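Local coordinates for protein acetolactate synthase, small subunit (Thermotoga maritima, PDB 2FGC) that serves as the small, ACT-domain-containing subunit of acetolactate synthase, probably a regulatory partner of the large subunit in the same enzyme, at residues 132-136 against 161-166. Numbering follows the deposited sequence.
Sequences LVEIF and AFINLL
F136 and F162 form the aromatic centre of this contact, a compact example of two segments, 132-136 and 161-166, held together by apolar and aromatic contacts with no hydrogen bond between them. The pair is T-shaped: the edge of F162 is directed at the face of F136, which stands just past the end of helix 126-135; the centroids lie 5.3 Å apart and the planes are inclined at 64°. F162 CD1 sits over the F136 face, displaced toward its rim, and comes within 3.6 Å of F136 CG. A CH-pi contact supplements the stack, because F162 CB also lies over that face, 4.1 Å from the F136 centroid. The F162 side chain, its chi1 near trans at 177°, places CD1 and CE1 beside F136 and L132.

Aliphatic groups complete the interface. L132 CD2 is wedged among three residues of 161-166, touching F162 CE1 at 3.5 Å, L166 CD2 at 3.6 Å and L165 CB. V133 CG2 meets the edge of the F162 ring at CZ, 4.0 Å away and near the ring plane. Around F136, the methyl of A161 approaches the ring edge, whereas L165 CD1 packs obliquely against F136 CZ at 3.8 Å.

Beneath the helices lies the sheet of their own domain. F162 rests on I150 and I152 of strand 147-154 and on I118 of strand 110-121; V133 shares I150 with it, and F136 shares I152. The two phenylalanines thus help close the seam between helices 126-135 and 156-165 above the strands. Two helices lying on a four-stranded antiparallel sheet of strand order 2-3-1-4 make up the ferredoxin-like βαββαβ fold, here in the C-terminal domain of the small subunit.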
loop_
_atom_site.group_PDB
_atom_site.type_symbol
_atom_site.label_atom_id
_atom_site.label_comp_id
_atom_site.label_asym_id
_atom_site.label_seq_id
_atom_site.Cartn_x
_atom_site.Cartn_y
_atom_site.Cartn_z
ATOM N N LEU A 132 -15.619 4.227 17.918
ATOM C CA LEU A 132 -14.347 4.731 17.478
ATOM C C LEU A 132 -14.233 4.655 15.926
ATOM O O LEU A 132 -13.808 5.624 15.251
ATOM C CB LEU A 132 -13.234 3.986 18.223
ATOM C CG LEU A 132 -11.875 4.585 17.903
ATOM C CD1 LEU A 132 -11.719 5.910 18.584
ATOM C CD2 LEU A 132 -10.697 3.609 18.249
ATOM N N VAL A 133 -14.637 3.506 15.379
ATOM C CA VAL A 133 -14.657 3.285 13.945
ATOM C C VAL A 133 -15.539 4.350 13.282
ATOM O O VAL A 133 -15.118 4.941 12.298
ATOM C CB VAL A 133 -15.171 1.884 13.636
ATOM C CG1 VAL A 133 -15.539 1.722 12.150
ATOM C CG2 VAL A 133 -14.146 0.861 14.096
ATOM N N GLU A 134 -16.734 4.618 13.829
ATOM C CA GLU A 134 -17.614 5.666 13.287
ATOM C C GLU A 134 -16.964 7.044 13.309
ATOM O O GLU A 134 -16.984 7.730 12.305
ATOM C CB GLU A 134 -18.929 5.748 14.048
ATOM C CG GLU A 134 -19.772 4.509 13.937
ATOM C CD GLU A 134 -21.184 4.686 14.485
ATOM O OE1 GLU A 134 -21.675 5.865 14.494
ATOM O OE2 GLU A 134 -21.782 3.631 14.907
ATOM N N ILE A 135 -16.408 7.447 14.460
ATOM C CA ILE A 135 -15.698 8.734 14.579
ATOM C C ILE A 135 -14.554 8.831 13.562
ATOM O O ILE A 135 -14.332 9.875 12.969
ATOM C CB ILE A 135 -15.140 8.972 16.028
ATOM C CG1 ILE A 135 -16.294 9.239 16.998
ATOM C CG2 ILE A 135 -14.150 10.141 16.063
ATOM C CD1 ILE A 135 -15.999 8.851 18.449
ATOM N N PHE A 136 -13.809 7.760 13.338
ATOM C CA PHE A 136 -12.750 7.875 12.341
ATOM C C PHE A 136 -13.186 7.570 10.907
ATOM O O PHE A 136 -12.344 7.539 10.045
ATOM C CB PHE A 136 -11.569 7.002 12.703
ATOM C CG PHE A 136 -10.691 7.611 13.751
ATOM C CD1 PHE A 136 -11.156 7.760 15.067
ATOM C CD2 PHE A 136 -9.410 8.074 13.444
ATOM C CE1 PHE A 136 -10.368 8.340 16.099
ATOM C CE2 PHE A 136 -8.620 8.686 14.468
ATOM C CZ PHE A 136 -9.124 8.811 15.813
ATOM N N ALA A 161 -3.161 7.576 15.140
ATOM C CA ALA A 161 -4.022 8.002 16.245
ATOM C C ALA A 161 -5.115 6.943 16.470
ATOM O O ALA A 161 -5.434 6.577 17.603
ATOM C CB ALA A 161 -4.614 9.364 15.962
ATOM N N PHE A 162 -5.668 6.425 15.390
ATOM C CA PHE A 162 -6.713 5.408 15.504
ATOM C C PHE A 162 -6.191 4.104 16.171
ATOM O O PHE A 162 -6.749 3.624 17.171
ATOM C CB PHE A 162 -7.334 5.097 14.126
ATOM C CG PHE A 162 -8.348 4.003 14.200
ATOM C CD1 PHE A 162 -9.640 4.273 14.647
ATOM C CD2 PHE A 162 -7.999 2.703 13.939
ATOM C CE1 PHE A 162 -10.619 3.262 14.761
ATOM C CE2 PHE A 162 -8.973 1.654 14.074
ATOM C CZ PHE A 162 -10.301 1.964 14.485
ATOM N N ILE A 163 -5.118 3.545 15.608
ATOM C CA ILE A 163 -4.413 2.397 16.155
ATOM C C ILE A 163 -4.030 2.535 17.606
ATOM O O ILE A 163 -4.177 1.591 18.378
ATOM C CB ILE A 163 -3.184 2.085 15.297
ATOM C CG1 ILE A 163 -3.646 1.393 14.014
ATOM C CG2 ILE A 163 -2.133 1.227 16.079
ATOM C CD1 ILE A 163 -2.558 1.437 12.817
ATOM N N ASN A 164 -3.544 3.697 17.995
ATOM C CA ASN A 164 -3.198 3.913 19.390
ATOM C C ASN A 164 -4.363 3.992 20.345
ATOM O O ASN A 164 -4.208 3.736 21.553
ATOM C CB ASN A 164 -2.294 5.124 19.525
ATOM C CG ASN A 164 -0.922 4.877 18.878
ATOM O OD1 ASN A 164 -0.379 3.750 18.896
ATOM N ND2 ASN A 164 -0.368 5.926 18.287
ATOM N N LEU A 165 -5.541 4.314 19.825
ATOM C CA LEU A 165 -6.713 4.414 20.678
ATOM C C LEU A 165 -7.357 3.059 20.987
ATOM O O LEU A 165 -8.252 2.944 21.870
ATOM C CB LEU A 165 -7.727 5.353 20.050
ATOM C CG LEU A 165 -7.377 6.823 20.221
ATOM C CD1 LEU A 165 -8.332 7.650 19.388
ATOM C CD2 LEU A 165 -7.468 7.251 21.668
ATOM N N LEU A 166 -6.925 2.022 20.278
ATOM C CA LEU A 166 -7.493 0.696 20.557
ATOM C C LEU A 166 -6.834 0.041 21.786
ATOM O O LEU A 166 -5.646 0.308 22.058
ATOM C CB LEU A 166 -7.385 -0.191 19.335
ATOM C CG LEU A 166 -8.155 0.316 18.127
ATOM C CD1 LEU A 166 -7.742 -0.527 16.914
ATOM C CD2 LEU A 166 -9.685 0.208 18.428
#